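PDB 3CC1: putative alpha-N-acetylgalactosaminidase from Bacillus halodurans C-125, which probably removes terminal alpha-linked N-acetylgalactosamine from glycoconjugates by hydrolysis, as a tetrameric relative of the alpha-galactosidases with a TIM barrel and a C-terminal beta sandwich domain. Local coordinates for residues Val350-Asp355 and Phe373-Gln378; Ser132-Arg137 and Thr158-Gln163; Tyr57-Asn62 and Pro71-Glu76; Gly15-Asp20 and Val51-Trp56. One frame throughout, in Å; residues are numbered along the deposited sequence.

Contact 1: residues Val350-Asp355 and Phe373-Gln378. With SO4 (sulfate ion), chain F.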
# COMPACT_ATOMS: atom_id res chain seq x y z
N VAL A 350 -12.30 -5.39 14.37
CA VAL A 350 -13.29 -6.35 13.81
C VAL A 350 -13.19 -6.48 12.29
O VAL A 350 -13.07 -7.58 11.74
CB VAL A 350 -14.74 -6.01 14.29
CG1 VAL A 350 -15.77 -6.87 13.59
CG2 VAL A 350 -14.83 -6.14 15.81
N TYR A 351 -13.22 -5.36 11.58
CA TYR A 351 -13.13 -5.40 10.15
C TYR A 351 -12.71 -4.06 9.55
O TYR A 351 -12.84 -3.01 10.14
CB TYR A 351 -14.45 -5.91 9.48
CG TYR A 351 -15.63 -4.96 9.44
CD1 TYR A 351 -15.58 -3.77 8.72
CD2 TYR A 351 -16.80 -5.27 10.07
CE1 TYR A 351 -16.66 -2.90 8.69
CE2 TYR A 351 -17.92 -4.42 10.01
CZ TYR A 351 -17.83 -3.24 9.30
OH TYR A 351 -18.92 -2.40 9.19
N ARG A 352 -12.12 -4.16 8.38
CA ARG A 352 -12.00 -3.01 7.54
C ARG A 352 -12.21 -3.39 6.09
O ARG A 352 -11.58 -4.32 5.58
CB ARG A 352 -10.62 -2.38 7.70
CG ARG A 352 -10.44 -1.23 6.74
CD ARG A 352 -9.24 -0.42 7.14
NE ARG A 352 -9.15 0.82 6.39
CZ ARG A 352 -8.40 1.86 6.76
NH1 ARG A 352 -7.75 1.84 7.90
NH2 ARG A 352 -8.37 2.96 5.99
N GLU A 353 -13.10 -2.65 5.44
CA GLU A 353 -13.43 -2.89 4.08
C GLU A 353 -13.74 -1.57 3.42
O GLU A 353 -14.69 -0.87 3.77
CB GLU A 353 -14.60 -3.88 4.03
CG GLU A 353 -14.68 -4.67 2.79
CD GLU A 353 -15.76 -5.72 2.80
OE1 GLU A 353 -15.51 -6.84 3.31
OE2 GLU A 353 -16.85 -5.44 2.23
N GLU A 354 -12.90 -1.19 2.48
CA GLU A 354 -13.12 0.04 1.68
C GLU A 354 -13.54 1.23 2.55
O GLU A 354 -14.63 1.84 2.34
CB GLU A 354 -14.19 -0.24 0.60
CG GLU A 354 -14.14 -1.69 0.01
CD GLU A 354 -15.15 -1.98 -1.10
OE1 GLU A 354 -14.99 -1.45 -2.22
OE2 GLU A 354 -16.11 -2.75 -0.85
N ASP A 355 -12.64 1.56 3.49
CA ASP A 355 -12.75 2.70 4.40
C ASP A 355 -13.90 2.60 5.41
O ASP A 355 -14.21 3.55 6.11
CB ASP A 355 -12.81 4.04 3.66
CG ASP A 355 -11.42 4.57 3.24
OD1 ASP A 355 -10.35 4.08 3.69
OD2 ASP A 355 -11.42 5.52 2.45
N PHE A 373 -17.04 3.13 11.80
CA PHE A 373 -16.38 4.32 11.32
C PHE A 373 -16.47 4.44 9.80
O PHE A 373 -16.10 3.52 9.09
CB PHE A 373 -14.86 4.29 11.66
CG PHE A 373 -14.54 4.20 13.12
CD1 PHE A 373 -14.36 2.96 13.72
CD2 PHE A 373 -14.33 5.33 13.88
CE1 PHE A 373 -13.99 2.87 15.05
CE2 PHE A 373 -13.97 5.24 15.23
CZ PHE A 373 -13.79 4.00 15.80
N ASN A 374 -16.98 5.57 9.31
CA ASN A 374 -16.86 5.88 7.91
C ASN A 374 -15.66 6.80 7.69
O ASN A 374 -15.74 7.99 7.89
CB ASN A 374 -18.13 6.52 7.37
CG ASN A 374 -17.98 6.90 5.92
OD1 ASN A 374 -17.06 6.41 5.26
ND2 ASN A 374 -18.86 7.76 5.42
N LEU A 375 -14.55 6.23 7.22
CA LEU A 375 -13.29 6.98 6.99
C LEU A 375 -13.25 7.61 5.59
O LEU A 375 -12.29 8.26 5.21
CB LEU A 375 -12.08 6.06 7.15
CG LEU A 375 -11.92 5.40 8.51
CD1 LEU A 375 -10.56 4.69 8.49
CD2 LEU A 375 -12.06 6.44 9.63
N HIS A 376 -14.31 7.40 4.84
CA HIS A 376 -14.37 7.83 3.45
C HIS A 376 -14.81 9.27 3.34
O HIS A 376 -15.34 9.83 4.30
CB HIS A 376 -15.34 6.95 2.66
CG HIS A 376 -14.94 6.77 1.24
ND1 HIS A 376 -13.67 6.38 0.88
CD2 HIS A 376 -15.63 6.96 0.08
CE1 HIS A 376 -13.59 6.33 -0.44
NE2 HIS A 376 -14.76 6.68 -0.95
N ASP A 377 -14.65 9.85 2.16
CA ASP A 377 -14.97 11.27 1.99
C ASP A 377 -16.35 11.47 1.38
O ASP A 377 -16.72 12.57 1.00
CB ASP A 377 -13.94 11.99 1.14
CG ASP A 377 -12.59 12.12 1.81
OD1 ASP A 377 -12.42 12.12 3.08
OD2 ASP A 377 -11.64 12.23 1.02
N GLN A 378 -17.11 10.39 1.29
CA GLN A 378 -18.53 10.47 0.96
C GLN A 378 -19.30 9.56 1.94
O GLN A 378 -18.70 8.72 2.60
CB GLN A 378 -18.81 10.10 -0.51
CG GLN A 378 -18.57 11.28 -1.53
S SO4 F . -9.86 -2.94 1.25
O1 SO4 F . -9.07 -4.14 1.60
O2 SO4 F . -9.68 -1.87 2.23
O3 SO4 F . -11.27 -3.37 1.24
O4 SO4 F . -9.44 -2.42 -0.05
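Asp355 contacts Leu375 and His376 through both its backbone and its carboxylate. Its carbonyl O accepts a hydrogen bond from Leu375 N at 2.9 Å. Its OD2 accepts from His376 ND1, also at 2.9 Å, with an N-H...O angle of 169°. OD2 uses its anti lone pair and lies in the plane of the imidazole ring, while the carboxylate is turned 53° from that plane. On the far side of the ring, NE2 makes a weak bond to Asp377 of the third subunit. Both bonds limit the ring's rotation.

Asp355 OD1 binds Arg352 NH2 at 3.2 Å in a salt bridge and also Tyr251 OH. Leu375 comes in at about a right angle to Arg352, and its CD1 sits over one guanidinium face, 3.7 Å from NH2. Arg352 NH1 pairs with Glu258.

Asn374 OD1 accepts from His376 N in an Asx turn. A sulfate is held by Glu354 N and by Phe230 N of the third subunit.

The contact joins the turn between strands 345-353 and 356-362 to the chain just after strand 368-374 in the C-terminal beta sandwich. Strand 356-362 runs between the other two, and helix 247-262 packs on Arg352 and Leu375.

Contact 2: residues Ser132-Arg137 and Thr158-Gln163. With SO4 (sulfate ion), chain D.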
# COMPACT_ATOMS: atom_id res chain seq x y z
N SER A 132 28.29 9.05 42.18
CA SER A 132 29.18 8.28 41.36
C SER A 132 30.59 8.75 41.61
O SER A 132 30.81 9.63 42.41
CB SER A 132 28.83 8.49 39.88
OG SER A 132 29.67 7.75 39.05
N THR A 133 31.53 8.20 40.87
CA THR A 133 32.86 8.73 40.86
C THR A 133 33.19 9.26 39.47
O THR A 133 34.34 9.46 39.11
CB THR A 133 33.87 7.64 41.28
OG1 THR A 133 33.89 6.59 40.31
CG2 THR A 133 33.48 7.06 42.67
N LYS A 134 32.17 9.50 38.67
CA LYS A 134 32.41 9.83 37.27
C LYS A 134 31.80 11.17 36.91
O LYS A 134 31.06 11.74 37.67
CB LYS A 134 31.82 8.71 36.37
CG LYS A 134 32.36 7.31 36.73
CD LYS A 134 33.82 7.18 36.36
CE LYS A 134 34.35 5.80 36.71
NZ LYS A 134 35.80 5.73 36.44
N THR A 135 32.13 11.64 35.72
CA THR A 135 31.59 12.86 35.18
C THR A 135 30.81 12.63 33.90
O THR A 135 30.87 11.57 33.30
CB THR A 135 32.69 13.83 34.81
OG1 THR A 135 33.48 13.25 33.74
CG2 THR A 135 33.57 14.15 36.00
N ALA A 136 30.13 13.69 33.45
CA ALA A 136 29.29 13.61 32.28
C ALA A 136 30.05 13.12 31.08
O ALA A 136 29.54 12.32 30.30
CB ALA A 136 28.62 14.98 31.97
N ARG A 137 31.27 13.58 30.91
CA ARG A 137 32.06 13.18 29.75
C ARG A 137 32.39 11.72 29.77
O ARG A 137 32.63 11.11 28.72
CB ARG A 137 33.35 13.99 29.64
CG ARG A 137 33.08 15.43 29.34
CD ARG A 137 34.36 16.23 29.19
NE ARG A 137 34.02 17.62 28.90
CZ ARG A 137 34.90 18.54 28.56
NH1 ARG A 137 36.18 18.22 28.47
NH2 ARG A 137 34.49 19.77 28.29
N THR A 158 27.07 1.19 28.77
CA THR A 158 28.20 0.29 29.03
C THR A 158 29.15 0.92 30.03
O THR A 158 30.09 0.28 30.43
CB THR A 158 29.02 -0.07 27.77
OG1 THR A 158 29.71 1.08 27.26
CG2 THR A 158 28.11 -0.66 26.66
N LYS A 159 28.87 2.15 30.46
CA LYS A 159 29.81 2.91 31.28
C LYS A 159 29.46 2.95 32.74
O LYS A 159 28.31 3.12 33.13
CB LYS A 159 29.91 4.34 30.80
CG LYS A 159 30.44 4.50 29.43
CD LYS A 159 31.88 4.12 29.34
CE LYS A 159 32.43 4.63 28.05
NZ LYS A 159 33.64 3.88 27.63
N GLU A 160 30.49 2.82 33.55
CA GLU A 160 30.35 3.04 34.96
C GLU A 160 29.93 4.46 35.18
O GLU A 160 30.51 5.40 34.60
CB GLU A 160 31.66 2.75 35.70
CG GLU A 160 31.61 3.14 37.13
CD GLU A 160 32.81 2.62 37.93
OE1 GLU A 160 33.89 2.32 37.35
OE2 GLU A 160 32.66 2.52 39.17
N GLY A 161 28.88 4.60 35.99
CA GLY A 161 28.29 5.90 36.34
C GLY A 161 27.03 6.27 35.58
O GLY A 161 26.35 7.25 35.93
N ALA A 162 26.71 5.50 34.54
CA ALA A 162 25.54 5.77 33.71
C ALA A 162 24.24 5.57 34.50
O ALA A 162 23.30 6.40 34.45
CB ALA A 162 25.56 4.89 32.44
N GLN A 163 24.17 4.45 35.22
CA GLN A 163 22.99 4.12 36.01
C GLN A 163 22.84 5.16 37.12
O GLN A 163 21.73 5.58 37.46
CB GLN A 163 23.10 2.71 36.63
CG GLN A 163 21.86 2.34 37.43
CD GLN A 163 20.64 2.23 36.56
OE1 GLN A 163 20.59 1.37 35.67
NE2 GLN A 163 19.64 3.07 36.80
S SO4 D . 26.88 2.71 38.30
O1 SO4 D . 25.83 1.78 38.67
O2 SO4 D . 27.65 2.30 37.13
O3 SO4 D . 27.83 2.82 39.38
O4 SO4 D . 26.35 4.05 38.06
O HOH W 1 31.62 4.91 40.25
O HOH W 2 36.50 3.23 38.43
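Lys134 and Ser132 lie against Glu160 and Gly161, the central residues of a type II beta turn from Lys159 to Ala162. The turn leads into helix 162-175, with Gly161 at the N-cap position. It is closed by Ala162 N to Lys159 O at 3.2 Å, and Gly161 has the positive phi (101°) that the turn requires.

The direct packing is light. Lys134 CG rests 3.4 Å from the carbonyl O of Glu160. The lysine chain bends at chi2 (-69°), which brings its CE to 3.6 Å from Glu160 OE1. The two side chains cross at about a right angle. Ser132 OG touches Gly161 CA at 3.6 Å, and the same hydroxyl accepts a weak bond from Lys134 N.

The opposite charges are near each other but beyond a salt bridge: Lys134 NZ is 4.0 Å from Glu160 OE1, so any attraction is probably modest. Waters link the polar ends instead. One donates to Glu160 OE2 and is also hydrogen-bonded to Thr133 OG1. Another donates to Glu160 OE1 and accepts a weak bond from Lys134 NZ. This is a surface contact joining the loop before helix 136-139 to the start of helix 162-175.

A sulfate sits at that helix start, where Ser164 OG also binds it. Gly161 N donates to its O2 at 2.8 Å, almost straight at 177°.

Contact 3: residues Tyr57-Asn62 and Pro71-Glu76; sequences YEPTAN and PLCMDE
Tyr57 O is approached by two groups from Leu72 and Cys73. Cys73 N donates a hydrogen bond to it at 2.9 Å, with an N-H...O angle of 165°. Leu72 CA adds a CA-H...O contact at 3.6 Å. A water donates to Pro71 O and may also bridge to Pro59 O, though that second leg is doubtful.

Leu72 divides its two methyl groups between two partners. CD1 meets the Tyr57 ring at CD1, 4.0 Å away, and the two side chains lie side by side, pointing the same way. CD2 lies against the Glu58 chain, 3.6 Å from CG and 3.5 Å from OE1. Glu58 CG is anti to the backbone N (chi1 -169°), and the extended chain runs past this methyl. Its OE2 binds a glycerol. On Pro59, the CD corner touches Cys73 SG at 3.7 Å and Pro71 O at 3.5 Å.

Ala61 N bonds to Tyr153 of the fourth subunit. Tyr57 OH is bound to Asp151, and Cys73 pairs through its backbone with Leu81. Both segments belong to the long loop between strand 49-52 and helix 97-105 of the barrel, and Leu72 O accepts from Gln121 of helix 120-125.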
# COMPACT_ATOMS: atom_id res chain seq x y z
N TYR A 57 13.01 23.44 30.84
CA TYR A 57 14.33 23.80 31.38
C TYR A 57 15.06 24.80 30.48
O TYR A 57 16.21 25.13 30.72
CB TYR A 57 15.19 22.51 31.56
CG TYR A 57 15.05 21.60 30.37
CD1 TYR A 57 15.72 21.90 29.17
CD2 TYR A 57 14.21 20.49 30.40
CE1 TYR A 57 15.56 21.10 28.05
CE2 TYR A 57 14.06 19.69 29.29
CZ TYR A 57 14.73 20.01 28.11
OH TYR A 57 14.60 19.22 26.99
N GLU A 58 14.36 25.29 29.45
CA GLU A 58 14.97 26.07 28.38
C GLU A 58 14.40 27.48 28.29
O GLU A 58 13.43 27.69 27.58
CB GLU A 58 14.76 25.37 27.03
CG GLU A 58 15.58 25.95 25.87
CD GLU A 58 15.96 24.88 24.80
OE1 GLU A 58 15.92 23.66 25.14
OE2 GLU A 58 16.32 25.24 23.65
N PRO A 59 14.95 28.44 29.06
CA PRO A 59 14.44 29.79 28.94
C PRO A 59 15.01 30.35 27.66
O PRO A 59 16.04 29.88 27.14
CB PRO A 59 15.05 30.52 30.15
CG PRO A 59 16.35 29.82 30.36
CD PRO A 59 16.05 28.35 30.05
N THR A 60 14.36 31.35 27.12
CA THR A 60 14.88 31.94 25.89
C THR A 60 15.78 33.14 26.20
O THR A 60 15.77 33.64 27.33
CB THR A 60 13.73 32.33 24.97
OG1 THR A 60 12.91 33.27 25.65
CG2 THR A 60 12.86 31.11 24.63
N ALA A 61 16.56 33.58 25.20
CA ALA A 61 17.60 34.60 25.35
C ALA A 61 17.09 35.96 25.81
O ALA A 61 17.83 36.76 26.33
CB ALA A 61 18.45 34.74 24.07
N ASN A 62 15.81 36.22 25.64
CA ASN A 62 15.28 37.52 26.10
C ASN A 62 14.94 37.53 27.59
O ASN A 62 14.58 38.56 28.14
CB ASN A 62 14.01 37.90 25.34
CG ASN A 62 12.99 36.84 25.45
OD1 ASN A 62 13.22 35.70 25.03
ND2 ASN A 62 11.89 37.15 26.10
N PRO A 71 23.04 27.96 28.70
CA PRO A 71 21.68 28.49 28.49
C PRO A 71 20.53 27.65 29.06
O PRO A 71 19.47 28.22 29.38
CB PRO A 71 21.58 28.61 26.97
CG PRO A 71 22.60 27.75 26.44
CD PRO A 71 23.75 27.75 27.43
N LEU A 72 20.72 26.34 29.23
CA LEU A 72 19.69 25.52 29.89
C LEU A 72 19.86 25.61 31.41
O LEU A 72 21.00 25.67 31.94
CB LEU A 72 19.72 24.05 29.46
CG LEU A 72 19.61 23.72 27.97
CD1 LEU A 72 19.49 22.16 27.80
CD2 LEU A 72 18.48 24.44 27.32
N CYS A 73 18.73 25.64 32.11
CA CYS A 73 18.75 25.67 33.56
C CYS A 73 19.12 24.29 34.04
O CYS A 73 18.49 23.33 33.67
CB CYS A 73 17.38 26.03 34.12
SG CYS A 73 16.87 27.66 33.64
N MSE A 74 20.18 24.21 34.82
CA MSE A 74 20.76 22.92 35.13
C MSE A 74 21.51 23.01 36.45
O MSE A 74 22.16 24.01 36.70
CB MSE A 74 21.76 22.53 34.02
CG MSE A 74 22.11 21.02 33.95
SE MSE A 74 23.44 20.72 32.55
CE MSE A 74 25.03 21.48 33.31
N ASP A 75 21.45 21.95 37.26
CA ASP A 75 22.20 21.92 38.50
C ASP A 75 23.63 21.46 38.27
O ASP A 75 24.05 21.21 37.14
CB ASP A 75 21.48 21.15 39.61
CG ASP A 75 21.52 19.64 39.47
OD1 ASP A 75 22.33 19.11 38.68
OD2 ASP A 75 20.74 18.96 40.22
N GLU A 76 24.40 21.48 39.35
CA GLU A 76 25.82 21.19 39.26
C GLU A 76 26.14 19.75 38.93
O GLU A 76 27.27 19.44 38.65
CB GLU A 76 26.55 21.60 40.56
CG GLU A 76 25.91 21.22 41.85
CD GLU A 76 26.23 22.26 42.98
OE1 GLU A 76 27.34 22.19 43.57
OE2 GLU A 76 25.34 23.11 43.26
O HOH W 3 17.83 28.15 27.28

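Contact 4: residues Gly15-Asp20 and Val51-Trp56; sequences GWNSWD and VVDIQW
Strand ends 15-17 and 51-52 run parallel: Val51 N donates to Trp16 O at 2.9 Å, and Ser18 N donates to Val51 O at 3.1 Å. Asn17 CA adds a CA-H...O contact to the same Val51 O.

Ser18 OG accepts from Asp53 N at 3.1 Å with an N-H...O angle of 177°. Asn17 ND2 donates to Asp53 OD2 at 3.0 Å. OD2 lies near the amide plane, but the donor meets its anti side tilted 21° from the carboxylate plane. Asn17 OD1 caps the following helix by accepting from Trp19 N at 2.9 Å. Asp53 OD1 accepts from Ile54 N, which holds the carboxylate at both oxygens.

A chi1 of -176° swings the Trp19 ring across, bringing CZ3 to 3.8 Å from Ile54 CG1. Its NE1 binds Asp286. An imidazole, probably from the crystallisation liquor, lies about 3 Å from the Asp53 side chain, consistent with a pocket at the C-terminal ends of the barrel strands.

Strands 14-17 and 49-52, joined through helix 28-41, form a beta-alpha-beta unit of the barrel; that helix packs on Trp16 and Val52. Strand 14-17 also pairs with strand 315-317. His113 of strand 109-115 packs on Asn17, Val51 and Asp53.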
# COMPACT_ATOMS: atom_id res chain seq x y z
N GLY A 15 -5.64 13.01 31.50
CA GLY A 15 -5.13 14.28 31.94
C GLY A 15 -5.05 15.32 30.87
O GLY A 15 -5.75 15.25 29.88
N TRP A 16 -4.21 16.32 31.14
CA TRP A 16 -3.98 17.46 30.29
C TRP A 16 -2.47 17.56 30.10
O TRP A 16 -1.70 17.32 31.02
CB TRP A 16 -4.54 18.74 30.94
CG TRP A 16 -4.13 20.07 30.32
CD1 TRP A 16 -4.76 20.72 29.30
CD2 TRP A 16 -3.01 20.90 30.69
NE1 TRP A 16 -4.06 21.85 28.96
CE2 TRP A 16 -3.01 22.01 29.83
CE3 TRP A 16 -1.97 20.78 31.63
CZ2 TRP A 16 -2.08 23.03 29.92
CZ3 TRP A 16 -1.04 21.82 31.73
CH2 TRP A 16 -1.11 22.92 30.88
N ASN A 17 -2.08 17.90 28.89
CA ASN A 17 -0.68 18.12 28.54
C ASN A 17 -0.53 19.49 27.84
O ASN A 17 -1.34 19.85 27.01
CB ASN A 17 -0.21 16.94 27.69
CG ASN A 17 1.22 17.07 27.19
OD1 ASN A 17 1.54 17.98 26.43
ND2 ASN A 17 2.09 16.16 27.61
N SER A 18 0.51 20.23 28.21
CA SER A 18 0.73 21.62 27.81
C SER A 18 1.14 21.81 26.34
O SER A 18 1.13 22.94 25.87
CB SER A 18 1.82 22.26 28.67
OG SER A 18 3.09 21.67 28.46
N TRP A 19 1.44 20.73 25.63
CA TRP A 19 2.08 20.84 24.31
C TRP A 19 1.23 21.46 23.20
O TRP A 19 1.68 22.36 22.50
CB TRP A 19 2.63 19.49 23.82
CG TRP A 19 3.36 19.65 22.54
CD1 TRP A 19 2.87 19.39 21.30
CD2 TRP A 19 4.70 20.13 22.34
NE1 TRP A 19 3.81 19.68 20.35
CE2 TRP A 19 4.94 20.13 20.95
CE3 TRP A 19 5.72 20.56 23.19
CZ2 TRP A 19 6.15 20.56 20.39
CZ3 TRP A 19 6.92 20.97 22.65
CH2 TRP A 19 7.12 20.98 21.27
N ASP A 20 0.00 20.99 23.03
CA ASP A 20 -0.80 21.43 21.86
C ASP A 20 -1.24 22.91 21.97
O ASP A 20 -1.51 23.55 20.96
CB ASP A 20 -2.04 20.56 21.65
CG ASP A 20 -1.75 19.19 21.04
OD1 ASP A 20 -0.58 18.79 20.81
OD2 ASP A 20 -2.76 18.47 20.79
N VAL A 51 0.31 17.68 33.04
CA VAL A 51 1.62 17.28 32.49
C VAL A 51 2.27 18.40 31.72
O VAL A 51 1.68 18.95 30.79
CB VAL A 51 1.53 16.02 31.58
CG1 VAL A 51 2.95 15.55 31.10
CG2 VAL A 51 0.78 14.86 32.29
N VAL A 52 3.51 18.70 32.12
CA VAL A 52 4.31 19.73 31.49
C VAL A 52 5.19 19.03 30.47
O VAL A 52 5.95 18.12 30.77
CB VAL A 52 5.16 20.54 32.53
CG1 VAL A 52 6.17 21.45 31.80
CG2 VAL A 52 4.27 21.37 33.47
N ASP A 53 5.03 19.42 29.22
CA ASP A 53 5.82 18.81 28.17
C ASP A 53 7.29 19.33 28.16
O ASP A 53 7.74 20.08 29.05
CB ASP A 53 5.10 18.90 26.80
CG ASP A 53 5.31 17.62 25.94
OD1 ASP A 53 6.41 17.40 25.43
OD2 ASP A 53 4.39 16.80 25.85
N ILE A 54 8.02 18.91 27.14
CA ILE A 54 9.44 19.08 27.08
C ILE A 54 9.88 20.56 27.07
O ILE A 54 9.10 21.46 26.75
CB ILE A 54 10.07 18.37 25.86
CG1 ILE A 54 9.52 18.92 24.53
CG2 ILE A 54 9.93 16.87 25.95
CD1 ILE A 54 10.41 18.64 23.30
N GLN A 55 11.12 20.74 27.45
CA GLN A 55 11.83 22.03 27.35
C GLN A 55 11.38 23.01 28.43
O GLN A 55 11.50 24.22 28.29
CB GLN A 55 11.76 22.59 25.91
CG GLN A 55 12.60 21.71 24.97
CD GLN A 55 12.53 22.12 23.50
OE1 GLN A 55 13.57 22.30 22.88
NE2 GLN A 55 11.34 22.16 22.93
N TRP A 56 10.88 22.44 29.51
CA TRP A 56 10.57 23.18 30.71
C TRP A 56 11.81 23.78 31.38
O TRP A 56 11.66 24.61 32.27
CB TRP A 56 9.78 22.30 31.71
CG TRP A 56 10.35 20.91 31.92
CD1 TRP A 56 9.93 19.78 31.31
CD2 TRP A 56 11.42 20.52 32.80
NE1 TRP A 56 10.69 18.71 31.71
CE2 TRP A 56 11.60 19.13 32.65
CE3 TRP A 56 12.24 21.20 33.70
CZ2 TRP A 56 12.55 18.43 33.34
CZ3 TRP A 56 13.18 20.51 34.39
CH2 TRP A 56 13.34 19.13 34.21

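How the contacts relate
Contact 4 is the buried one, formed between neighbouring strands of the barrel. Contact 3 follows it directly in sequence and lies about 17 Å away between centres, in the partly buried loop after the same strand. Both touch the fourth subunit. Contact 2 is at the surface and relies on water, light packing and loosely matched charges, whereas contact 4 is held by direct backbone and side-chain bonds. Contact 3 is mixed, with one backbone bond and apolar packing. Contact 1 stands apart in the beta sandwich, its centre about 33 Å from that of contact 4. It combines a backbone bond with a His-carboxylate bond, near two other subunits. Contacts 1 and 2 each carry a sulfate on a backbone N.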